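Long-range contact in functional macrophage inflammatory protein 1-alpha homolog (Human herpesvirus 8, PDB 1ZXT), which is a viral CC-type chemokine that probably signals by binding CC chemokine receptors: residues L25-P30 / I41-R46. Sequence-based numbering, arbitrary orientation.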
ATOM      1  N   LEU A  25     -10.161   6.185  -0.840  1.00 28.92           N
ATOM      2  CA  LEU A  25      -9.461   5.003  -0.308  1.00 29.36           C
ATOM      3  C   LEU A  25     -10.448   3.989   0.312  1.00 27.17           C
ATOM      4  O   LEU A  25     -11.395   4.319   1.017  1.00 27.95           O
ATOM      5  CB  LEU A  25      -8.422   5.473   0.720  1.00 28.70           C
ATOM      6  CG  LEU A  25      -6.995   5.839   0.323  1.00 32.74           C
ATOM      7  CD1 LEU A  25      -6.690   6.016  -1.133  1.00 32.61           C
ATOM      8  CD2 LEU A  25      -6.494   6.959   1.238  1.00 26.69           C
ATOM      9  N   LYS A  26     -10.219   2.736  -0.069  1.00 27.95           N
ATOM     10  CA  LYS A  26     -10.970   1.549   0.321  1.00 27.64           C
ATOM     11  C   LYS A  26     -10.339   0.713   1.457  1.00 24.69           C
ATOM     12  O   LYS A  26     -11.040   0.401   2.440  1.00 27.37           O
ATOM     13  CB  LYS A  26     -11.087   0.615  -0.915  1.00 30.28           C
ATOM     14  CG  LYS A  26     -12.372  -0.227  -1.089  1.00 30.91           C
ATOM     15  CD  LYS A  26     -12.174  -1.189  -2.292  1.00 35.23           C
ATOM     16  CE  LYS A  26     -13.423  -1.933  -2.656  1.00 37.65           C
ATOM     17  NZ  LYS A  26     -14.062  -2.656  -1.527  1.00 45.47           N
ATOM     18  N   GLU A  27      -9.054   0.412   1.352  1.00 25.52           N
ATOM     19  CA  GLU A  27      -8.378  -0.542   2.206  1.00 26.38           C
ATOM     20  C   GLU A  27      -6.900  -0.439   1.925  1.00 25.65           C
ATOM     21  O   GLU A  27      -6.518   0.237   0.966  1.00 28.30           O
ATOM     22  CB  GLU A  27      -8.851  -1.942   1.894  1.00 23.84           C
ATOM     23  CG  GLU A  27      -8.701  -2.367   0.445  1.00 28.40           C
ATOM     24  CD  GLU A  27      -9.538  -3.619   0.079  1.00 27.21           C
ATOM     25  OE1 GLU A  27     -10.700  -3.568   0.253  1.00 37.41           O
ATOM     26  OE2 GLU A  27      -8.949  -4.619  -0.396  1.00 45.06           O
ATOM     27  N   TRP A  28      -6.046  -1.132   2.715  1.00 26.79           N
ATOM     28  CA  TRP A  28      -4.662  -1.213   2.445  1.00 26.82           C
ATOM     29  C   TRP A  28      -4.142  -2.633   2.669  1.00 26.87           C
ATOM     30  O   TRP A  28      -4.759  -3.410   3.344  1.00 27.06           O
ATOM     31  CB  TRP A  28      -3.843  -0.236   3.310  1.00 26.59           C
ATOM     32  CG  TRP A  28      -3.830  -0.628   4.740  1.00 25.39           C
ATOM     33  CD1 TRP A  28      -4.815  -0.422   5.669  1.00 27.07           C
ATOM     34  CD2 TRP A  28      -2.781  -1.321   5.397  1.00 23.06           C
ATOM     35  NE1 TRP A  28      -4.410  -0.909   6.876  1.00 26.54           N
ATOM     36  CE2 TRP A  28      -3.185  -1.509   6.728  1.00 26.67           C
ATOM     37  CE3 TRP A  28      -1.518  -1.850   4.957  1.00 29.46           C
ATOM     38  CZ2 TRP A  28      -2.414  -2.167   7.679  1.00 30.46           C
ATOM     39  CZ3 TRP A  28      -0.732  -2.537   5.906  1.00 29.96           C
ATOM     40  CH2 TRP A  28      -1.229  -2.712   7.251  1.00 29.40           C
ATOM     41  N   TYR A  29      -2.983  -2.913   2.114  1.00 28.37           N
ATOM     42  CA  TYR A  29      -2.250  -4.167   2.382  1.00 27.99           C
ATOM     43  C   TYR A  29      -0.793  -3.903   2.109  1.00 27.70           C
ATOM     44  O   TYR A  29      -0.415  -3.066   1.285  1.00 28.42           O
ATOM     45  CB  TYR A  29      -2.772  -5.334   1.542  1.00 26.85           C
ATOM     46  CG  TYR A  29      -2.956  -5.030   0.064  1.00 28.12           C
ATOM     47  CD1 TYR A  29      -4.138  -4.550  -0.423  1.00 30.18           C
ATOM     48  CD2 TYR A  29      -1.955  -5.269  -0.844  1.00 30.63           C
ATOM     49  CE1 TYR A  29      -4.335  -4.261  -1.745  1.00 29.82           C
ATOM     50  CE2 TYR A  29      -2.134  -5.016  -2.207  1.00 33.71           C
ATOM     51  CZ  TYR A  29      -3.303  -4.496  -2.650  1.00 31.24           C
ATOM     52  OH  TYR A  29      -3.503  -4.232  -4.014  1.00 38.09           O
ATOM     53  N   PRO A  30       0.071  -4.638   2.798  1.00 27.91           N
ATOM     54  CA  PRO A  30       1.519  -4.488   2.585  1.00 28.98           C
ATOM     55  C   PRO A  30       1.983  -5.187   1.281  1.00 28.12           C
ATOM     56  O   PRO A  30       1.342  -6.092   0.776  1.00 29.36           O
ATOM     57  CB  PRO A  30       2.107  -5.180   3.796  1.00 30.39           C
ATOM     58  CG  PRO A  30       1.149  -6.329   3.976  1.00 27.24           C
ATOM     59  CD  PRO A  30      -0.229  -5.697   3.780  1.00 28.22           C
ATOM     60  N   ILE A  41       0.202  -0.843  -0.120  1.00 27.44           N
ATOM     61  CA  ILE A  41      -0.748  -0.362  -1.121  1.00 30.11           C
ATOM     62  C   ILE A  41      -1.925   0.277  -0.465  1.00 29.47           C
ATOM     63  O   ILE A  41      -2.579  -0.332   0.326  1.00 29.77           O
ATOM     64  CB  ILE A  41      -1.184  -1.498  -2.051  1.00 29.35           C
ATOM     65  CG1 ILE A  41       0.034  -2.176  -2.670  1.00 30.05           C
ATOM     66  CG2 ILE A  41      -2.229  -1.088  -3.136  1.00 29.79           C
ATOM     67  CD1 ILE A  41       0.985  -1.234  -3.375  1.00 29.62           C
ATOM     68  N   LEU A  42      -2.208   1.524  -0.838  1.00 29.47           N
ATOM     69  CA  LEU A  42      -3.496   2.139  -0.563  1.00 26.98           C
ATOM     70  C   LEU A  42      -4.377   1.913  -1.755  1.00 28.02           C
ATOM     71  O   LEU A  42      -4.161   2.466  -2.804  1.00 27.17           O
ATOM     72  CB  LEU A  42      -3.379   3.624  -0.295  1.00 26.19           C
ATOM     73  CG  LEU A  42      -2.367   3.967   0.797  1.00 26.13           C
ATOM     74  CD1 LEU A  42      -2.179   5.464   0.849  1.00 25.26           C
ATOM     75  CD2 LEU A  42      -2.684   3.388   2.168  1.00 26.73           C
ATOM     76  N   LEU A  43      -5.389   1.087  -1.578  1.00 27.81           N
ATOM     77  CA  LEU A  43      -6.222   0.670  -2.712  1.00 30.24           C
ATOM     78  C   LEU A  43      -7.437   1.547  -2.804  1.00 28.74           C
ATOM     79  O   LEU A  43      -8.206   1.797  -1.843  1.00 28.78           O
ATOM     80  CB  LEU A  43      -6.634  -0.810  -2.573  1.00 32.68           C
ATOM     81  CG  LEU A  43      -7.488  -1.356  -3.738  1.00 29.44           C
ATOM     82  CD1 LEU A  43      -6.586  -1.613  -4.890  1.00 31.36           C
ATOM     83  CD2 LEU A  43      -8.308  -2.577  -3.294  1.00 34.23           C
ATOM     84  N   THR A  44      -7.658   2.104  -3.974  1.00 28.27           N
ATOM     85  CA  THR A  44      -8.830   3.031  -4.061  1.00 26.71           C
ATOM     86  C   THR A  44     -10.090   2.277  -4.399  1.00 29.54           C
ATOM     87  O   THR A  44     -10.023   1.171  -4.881  1.00 29.61           O
ATOM     88  CB  THR A  44      -8.637   4.178  -5.103  1.00 25.62           C
ATOM     89  OG1 THR A  44      -8.761   3.615  -6.398  1.00 28.35           O
ATOM     90  CG2 THR A  44      -7.185   4.756  -5.120  1.00 26.38           C
ATOM     91  N   LYS A  45     -11.240   2.920  -4.178  1.00 30.65           N
ATOM     92  CA  LYS A  45     -12.574   2.387  -4.547  1.00 30.44           C
ATOM     93  C   LYS A  45     -12.651   1.972  -6.040  1.00 32.13           C
ATOM     94  O   LYS A  45     -13.399   1.053  -6.399  1.00 34.15           O
ATOM     95  CB  LYS A  45     -13.733   3.378  -4.194  1.00 30.86           C
ATOM     96  CG  LYS A  45     -13.930   3.529  -2.691  1.00 28.56           C
ATOM     97  CD  LYS A  45     -14.621   4.741  -2.273  1.00 31.33           C
ATOM     98  CE  LYS A  45     -14.634   4.881  -0.758  1.00 30.34           C
ATOM     99  NZ  LYS A  45     -15.622   5.914  -0.400  1.00 32.51           N
ATOM    100  N   ARG A  46     -11.980   2.723  -6.910  1.00 32.93           N
ATOM    101  CA  ARG A  46     -11.891   2.373  -8.323  1.00 34.01           C
ATOM    102  C   ARG A  46     -10.843   1.285  -8.646  1.00 33.89           C
ATOM    103  O   ARG A  46     -10.672   0.898  -9.813  1.00 34.81           O
ATOM    104  CB  ARG A  46     -11.695   3.644  -9.166  1.00 34.02           C
ATOM    105  CG  ARG A  46     -12.839   4.619  -9.159  1.00 35.80           C
ATOM    106  CD  ARG A  46     -12.596   5.958  -9.896  1.00 34.50           C
ATOM    107  NE  ARG A  46     -13.660   6.960  -9.583  1.00 31.49           N
ATOM    108  CZ  ARG A  46     -14.802   7.080 -10.201  1.00 36.43           C
ATOM    109  NH1 ARG A  46     -15.167   6.278 -11.214  1.00 39.69           N
ATOM    110  NH2 ARG A  46     -15.643   8.046  -9.810  1.00 38.77           N
TER
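Leu25 reaches back toward the second strand through one methyl: CD1 lies 4.2 Å from CB of Leu42, the two side chains crossing at a slant. Both also touch Leu62 of helix 57-64, which places this face against the helix. Beyond Leu25 the pairing slips by one residue. Lys26 N donates to Leu43 O (2.8 Å) and, one residue later, Glu27 O accepts from Leu43 N (2.9 Å). Both bonds are close to straight. Two residues thus face one, which is the definition of a classic beta bulge. On the face opposite the helix, Glu27 and Leu43 run side by side in the same direction; the Leu43 methyl CD2 rests 3.6 Å from Glu27 OE2. The other carboxylate oxygen, OE1, makes a long, weak salt bridge to Lys26 NZ. Trp28 turns to the helix face, where its CB packs on Leu42 CD2, while the side chain also touches Leu66, Ala68 and, on helix 57-64, Met63. Its CA makes a CA-H...O contact of 3.1 Å with Ile41 O. Tyr29 continues the antiparallel pairing with a reciprocal pair of bonds to Ile41, its N to Ile41 O and its O from Ile41 N; the second is the shorter, 2.7 Å. With CG held between the backbone N and the carbonyl carbon (chi1 48°), the phenol folds across Ile41. Ile41 CB sits over a ring face, 3.9 Å from the Tyr29 ring centroid and 22° off the normal, a CH-pi contact, and its CG2 reaches the hydroxyl. The two strand segments run antiparallel, their axes at 149°, and form the first hairpin of the three-stranded antiparallel Greek key sheet, packed against the C-terminal helix, that characterises the chemokine fold.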